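Long-range contact in Bse634I restriction endonuclease (Geobacillus stearothermophilus, PDB 1KNV), which probably cleaves double-stranded DNA as a type II restriction endonuclease, in a metal-dependent reaction: residues 82-94 with 156-168. Numbering follows the deposited sequence.
Sequences MIAIQSWNYRVKR and IKSEYNLPINKLT
Asn89 uses both ends of its carboxamide on the backbone of Ile164: OD1 takes the Ile164 N-H at 2.7 Å, almost straight and on a lone pair, while ND2 gives a more bent bond to Ile164 O at 3.1 Å. One side-chain amide thus satisfies both the N-H and the C=O of Ile164, which fixes the amide's rotation. Two residues on, Arg91 grips Asn161 end-on, NH1 (3.0 Å) and NH2 (2.8 Å) both closing on OD1 from the same face of that amide; Arg91 NE is taken by Tyr99 O. On the loop, between Asn161 and Ile164, Leu162 O accepts from Trp88 NE1 at 2.8 Å, in the indole plane. A water bridges Trp88 O, Arg91 NH1 and Tyr160 O.

With CG anti to the backbone N (chi1 173°), the indole lies between loop residues: Ile164 CD1 sits over the five-membered ring, 3.9 Å from its centroid in a CH-pi contact, and Tyr160 O lies above the rim of the opposite face. Replacing Trp88 with an alanine would probably leave Leu162 O without this donor and open a gap beneath Ile164. Further down, Ile85 CD1 meets Ile164 CD1 at 3.5 Å and Leu167 closes the apolar end, where Ile85 also touches Ala175 of helix 169-176. At the other end Val92 packs against Pro163.

This is structural packing in a PDDEXK-clan protein, joining helix 68-93 to the loop before helix 169-176: three of the five direct bonds go to loop backbone, the other two to Asn161 OD1, without a salt bridge between the segments.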
# COMPACT_ATOMS: atom_id res chain seq x y z
N MET B 82 33.29 -25.87 -3.62
CA MET B 82 33.74 -25.25 -4.87
C MET B 82 33.18 -23.84 -5.06
O MET B 82 33.91 -22.91 -5.40
CB MET B 82 33.36 -26.13 -6.06
CG MET B 82 34.18 -27.40 -6.12
SD MET B 82 33.68 -28.53 -7.41
CE MET B 82 34.85 -29.88 -7.10
N ILE B 83 31.88 -23.71 -4.84
CA ILE B 83 31.20 -22.43 -4.94
C ILE B 83 31.85 -21.45 -3.94
O ILE B 83 32.26 -20.35 -4.31
CB ILE B 83 29.70 -22.59 -4.62
CG1 ILE B 83 29.00 -23.27 -5.79
CG2 ILE B 83 29.05 -21.23 -4.37
CD1 ILE B 83 29.12 -22.50 -7.09
N ALA B 84 31.94 -21.87 -2.68
CA ALA B 84 32.52 -21.04 -1.64
C ALA B 84 33.94 -20.57 -1.95
O ALA B 84 34.25 -19.39 -1.79
CB ALA B 84 32.50 -21.79 -0.31
N ILE B 85 34.80 -21.48 -2.40
CA ILE B 85 36.18 -21.13 -2.71
C ILE B 85 36.27 -20.17 -3.89
O ILE B 85 36.99 -19.17 -3.85
CB ILE B 85 37.01 -22.41 -3.06
CG1 ILE B 85 37.09 -23.32 -1.83
CG2 ILE B 85 38.42 -22.02 -3.53
CD1 ILE B 85 37.73 -22.67 -0.64
N GLN B 86 35.52 -20.46 -4.95
CA GLN B 86 35.54 -19.62 -6.12
C GLN B 86 35.10 -18.22 -5.71
O GLN B 86 35.76 -17.24 -6.04
CB GLN B 86 34.62 -20.19 -7.21
CG GLN B 86 34.78 -19.53 -8.58
CD GLN B 86 36.13 -19.79 -9.25
OE1 GLN B 86 36.46 -19.15 -10.25
NE2 GLN B 86 36.91 -20.73 -8.71
N SER B 87 34.00 -18.13 -4.98
CA SER B 87 33.48 -16.83 -4.53
C SER B 87 34.50 -16.06 -3.71
O SER B 87 34.64 -14.84 -3.86
CB SER B 87 32.21 -17.01 -3.70
OG SER B 87 31.18 -17.57 -4.49
N TRP B 88 35.20 -16.77 -2.83
CA TRP B 88 36.21 -16.15 -1.99
C TRP B 88 37.33 -15.56 -2.85
O TRP B 88 37.75 -14.43 -2.61
CB TRP B 88 36.78 -17.18 -0.99
CG TRP B 88 37.95 -16.70 -0.19
CD1 TRP B 88 39.20 -16.36 -0.66
CD2 TRP B 88 38.00 -16.51 1.23
NE1 TRP B 88 40.02 -15.99 0.38
CE2 TRP B 88 39.31 -16.07 1.55
CE3 TRP B 88 37.07 -16.68 2.26
CZ2 TRP B 88 39.70 -15.79 2.86
CZ3 TRP B 88 37.47 -16.40 3.56
CH2 TRP B 88 38.77 -15.96 3.85
N ASN B 89 37.78 -16.30 -3.86
CA ASN B 89 38.84 -15.79 -4.73
C ASN B 89 38.33 -14.71 -5.69
O ASN B 89 39.10 -13.87 -6.16
CB ASN B 89 39.49 -16.93 -5.52
CG ASN B 89 40.34 -17.85 -4.65
OD1 ASN B 89 40.93 -17.41 -3.66
ND2 ASN B 89 40.42 -19.12 -5.03
N TYR B 90 37.03 -14.74 -5.99
CA TYR B 90 36.42 -13.76 -6.89
C TYR B 90 36.49 -12.34 -6.33
O TYR B 90 36.89 -11.42 -7.03
CB TYR B 90 34.95 -14.11 -7.15
CG TYR B 90 34.18 -13.03 -7.90
CD1 TYR B 90 34.09 -13.02 -9.29
CD2 TYR B 90 33.54 -12.00 -7.20
CE1 TYR B 90 33.39 -12.01 -9.96
CE2 TYR B 90 32.85 -11.00 -7.87
CZ TYR B 90 32.77 -11.01 -9.24
OH TYR B 90 32.09 -10.00 -9.88
N ARG B 91 36.10 -12.16 -5.07
CA ARG B 91 36.13 -10.82 -4.52
C ARG B 91 37.57 -10.35 -4.36
O ARG B 91 37.83 -9.14 -4.33
CB ARG B 91 35.40 -10.73 -3.18
CG ARG B 91 35.98 -11.53 -2.05
CD ARG B 91 35.44 -11.04 -0.71
NE ARG B 91 35.92 -9.71 -0.34
CZ ARG B 91 37.16 -9.43 0.06
NH1 ARG B 91 38.06 -10.39 0.16
NH2 ARG B 91 37.49 -8.19 0.39
N VAL B 92 38.49 -11.29 -4.27
CA VAL B 92 39.89 -10.93 -4.14
C VAL B 92 40.44 -10.47 -5.47
O VAL B 92 40.97 -9.37 -5.56
CB VAL B 92 40.75 -12.10 -3.63
CG1 VAL B 92 42.22 -11.76 -3.78
CG2 VAL B 92 40.44 -12.37 -2.17
N LYS B 93 40.31 -11.28 -6.52
CA LYS B 93 40.85 -10.88 -7.81
C LYS B 93 40.12 -9.71 -8.46
O LYS B 93 40.70 -9.00 -9.29
CB LYS B 93 40.89 -12.07 -8.77
CG LYS B 93 39.56 -12.59 -9.24
CD LYS B 93 39.79 -13.83 -10.07
CE LYS B 93 38.51 -14.35 -10.63
NZ LYS B 93 38.73 -15.69 -11.24
N ARG B 94 38.87 -9.50 -8.07
CA ARG B 94 38.08 -8.38 -8.60
C ARG B 94 38.30 -7.16 -7.71
O ARG B 94 37.84 -6.06 -8.03
CB ARG B 94 36.59 -8.73 -8.62
CG ARG B 94 36.19 -9.68 -9.74
CD ARG B 94 36.31 -9.02 -11.13
NE ARG B 94 35.69 -9.84 -12.17
CZ ARG B 94 36.18 -10.99 -12.63
NH1 ARG B 94 37.33 -11.46 -12.15
NH2 ARG B 94 35.52 -11.69 -13.55
N ILE B 156 34.68 -6.17 6.36
CA ILE B 156 35.88 -6.72 5.73
C ILE B 156 37.13 -6.80 6.60
O ILE B 156 37.61 -5.80 7.13
CB ILE B 156 36.21 -5.92 4.46
CG1 ILE B 156 34.95 -5.80 3.59
CG2 ILE B 156 37.35 -6.60 3.69
CD1 ILE B 156 34.35 -7.10 3.16
N LYS B 157 37.65 -8.02 6.75
CA LYS B 157 38.87 -8.27 7.52
C LYS B 157 39.98 -8.54 6.52
O LYS B 157 39.74 -9.14 5.46
CB LYS B 157 38.68 -9.48 8.44
CG LYS B 157 37.52 -9.33 9.40
CD LYS B 157 37.62 -10.26 10.61
CE LYS B 157 37.57 -11.73 10.21
NZ LYS B 157 37.68 -12.63 11.41
N SER B 158 41.19 -8.09 6.83
CA SER B 158 42.34 -8.28 5.94
C SER B 158 42.57 -9.74 5.54
O SER B 158 43.04 -10.01 4.43
CB SER B 158 43.62 -7.73 6.58
OG SER B 158 44.08 -8.58 7.62
N GLU B 159 42.23 -10.68 6.43
CA GLU B 159 42.42 -12.10 6.13
C GLU B 159 41.63 -12.55 4.92
O GLU B 159 42.02 -13.50 4.24
CB GLU B 159 42.00 -12.97 7.31
CG GLU B 159 42.62 -12.63 8.62
CD GLU B 159 41.69 -11.80 9.45
OE1 GLU B 159 41.70 -10.56 9.31
OE2 GLU B 159 40.92 -12.40 10.23
N TYR B 160 40.50 -11.90 4.68
CA TYR B 160 39.62 -12.25 3.56
C TYR B 160 40.29 -11.93 2.24
O TYR B 160 39.91 -12.47 1.20
CB TYR B 160 38.32 -11.45 3.61
CG TYR B 160 37.46 -11.64 4.83
CD1 TYR B 160 36.40 -10.78 5.09
CD2 TYR B 160 37.72 -12.67 5.74
CE1 TYR B 160 35.60 -10.93 6.22
CE2 TYR B 160 36.93 -12.83 6.88
CZ TYR B 160 35.87 -11.95 7.11
OH TYR B 160 35.08 -12.09 8.23
N ASN B 161 41.29 -11.06 2.29
CA ASN B 161 41.98 -10.63 1.10
C ASN B 161 43.16 -11.47 0.65
O ASN B 161 43.91 -11.07 -0.22
CB ASN B 161 42.41 -9.18 1.25
CG ASN B 161 41.22 -8.24 1.34
OD1 ASN B 161 40.28 -8.35 0.55
ND2 ASN B 161 41.25 -7.32 2.31
N LEU B 162 43.31 -12.65 1.25
CA LEU B 162 44.37 -13.57 0.87
C LEU B 162 43.70 -14.66 0.04
O LEU B 162 42.79 -15.34 0.52
CB LEU B 162 45.02 -14.20 2.10
CG LEU B 162 45.66 -13.24 3.11
CD1 LEU B 162 46.07 -14.03 4.34
CD2 LEU B 162 46.86 -12.52 2.48
N PRO B 163 44.13 -14.82 -1.22
CA PRO B 163 43.47 -15.86 -2.02
C PRO B 163 43.76 -17.29 -1.56
O PRO B 163 44.63 -17.52 -0.73
CB PRO B 163 43.95 -15.57 -3.45
CG PRO B 163 45.26 -14.89 -3.28
CD PRO B 163 45.10 -14.05 -2.02
N ILE B 164 42.97 -18.23 -2.07
CA ILE B 164 43.14 -19.63 -1.73
C ILE B 164 43.71 -20.31 -2.98
O ILE B 164 43.04 -20.42 -4.01
CB ILE B 164 41.79 -20.27 -1.33
CG1 ILE B 164 41.31 -19.66 -0.01
CG2 ILE B 164 41.92 -21.78 -1.20
CD1 ILE B 164 39.89 -20.06 0.38
N ASN B 165 44.96 -20.74 -2.88
CA ASN B 165 45.65 -21.37 -3.99
C ASN B 165 45.65 -22.88 -3.94
O ASN B 165 46.05 -23.54 -4.90
CB ASN B 165 47.09 -20.88 -4.03
CG ASN B 165 47.16 -19.40 -4.23
OD1 ASN B 165 48.14 -18.75 -3.85
ND2 ASN B 165 46.13 -18.84 -4.86
N LYS B 166 45.22 -23.42 -2.81
CA LYS B 166 45.16 -24.86 -2.63
C LYS B 166 44.25 -25.13 -1.45
O LYS B 166 44.16 -24.31 -0.54
CB LYS B 166 46.57 -25.42 -2.40
CG LYS B 166 47.40 -24.64 -1.40
CD LYS B 166 47.15 -25.08 0.03
CE LYS B 166 47.75 -26.46 0.31
NZ LYS B 166 49.24 -26.47 0.27
N LEU B 167 43.57 -26.27 -1.48
CA LEU B 167 42.64 -26.62 -0.41
C LEU B 167 43.28 -27.27 0.80
O LEU B 167 44.11 -28.18 0.68
CB LEU B 167 41.54 -27.52 -0.97
CG LEU B 167 40.79 -26.96 -2.18
CD1 LEU B 167 39.66 -27.90 -2.54
CD2 LEU B 167 40.27 -25.56 -1.87
N THR B 168 42.88 -26.80 1.97
CA THR B 168 43.36 -27.30 3.25
C THR B 168 42.18 -27.32 4.24
O THR B 168 41.19 -26.63 4.01
CB THR B 168 44.49 -26.38 3.83
OG1 THR B 168 43.93 -25.14 4.29
CG2 THR B 168 45.52 -26.07 2.76
O HOH W 1 37.77 -13.20 -0.12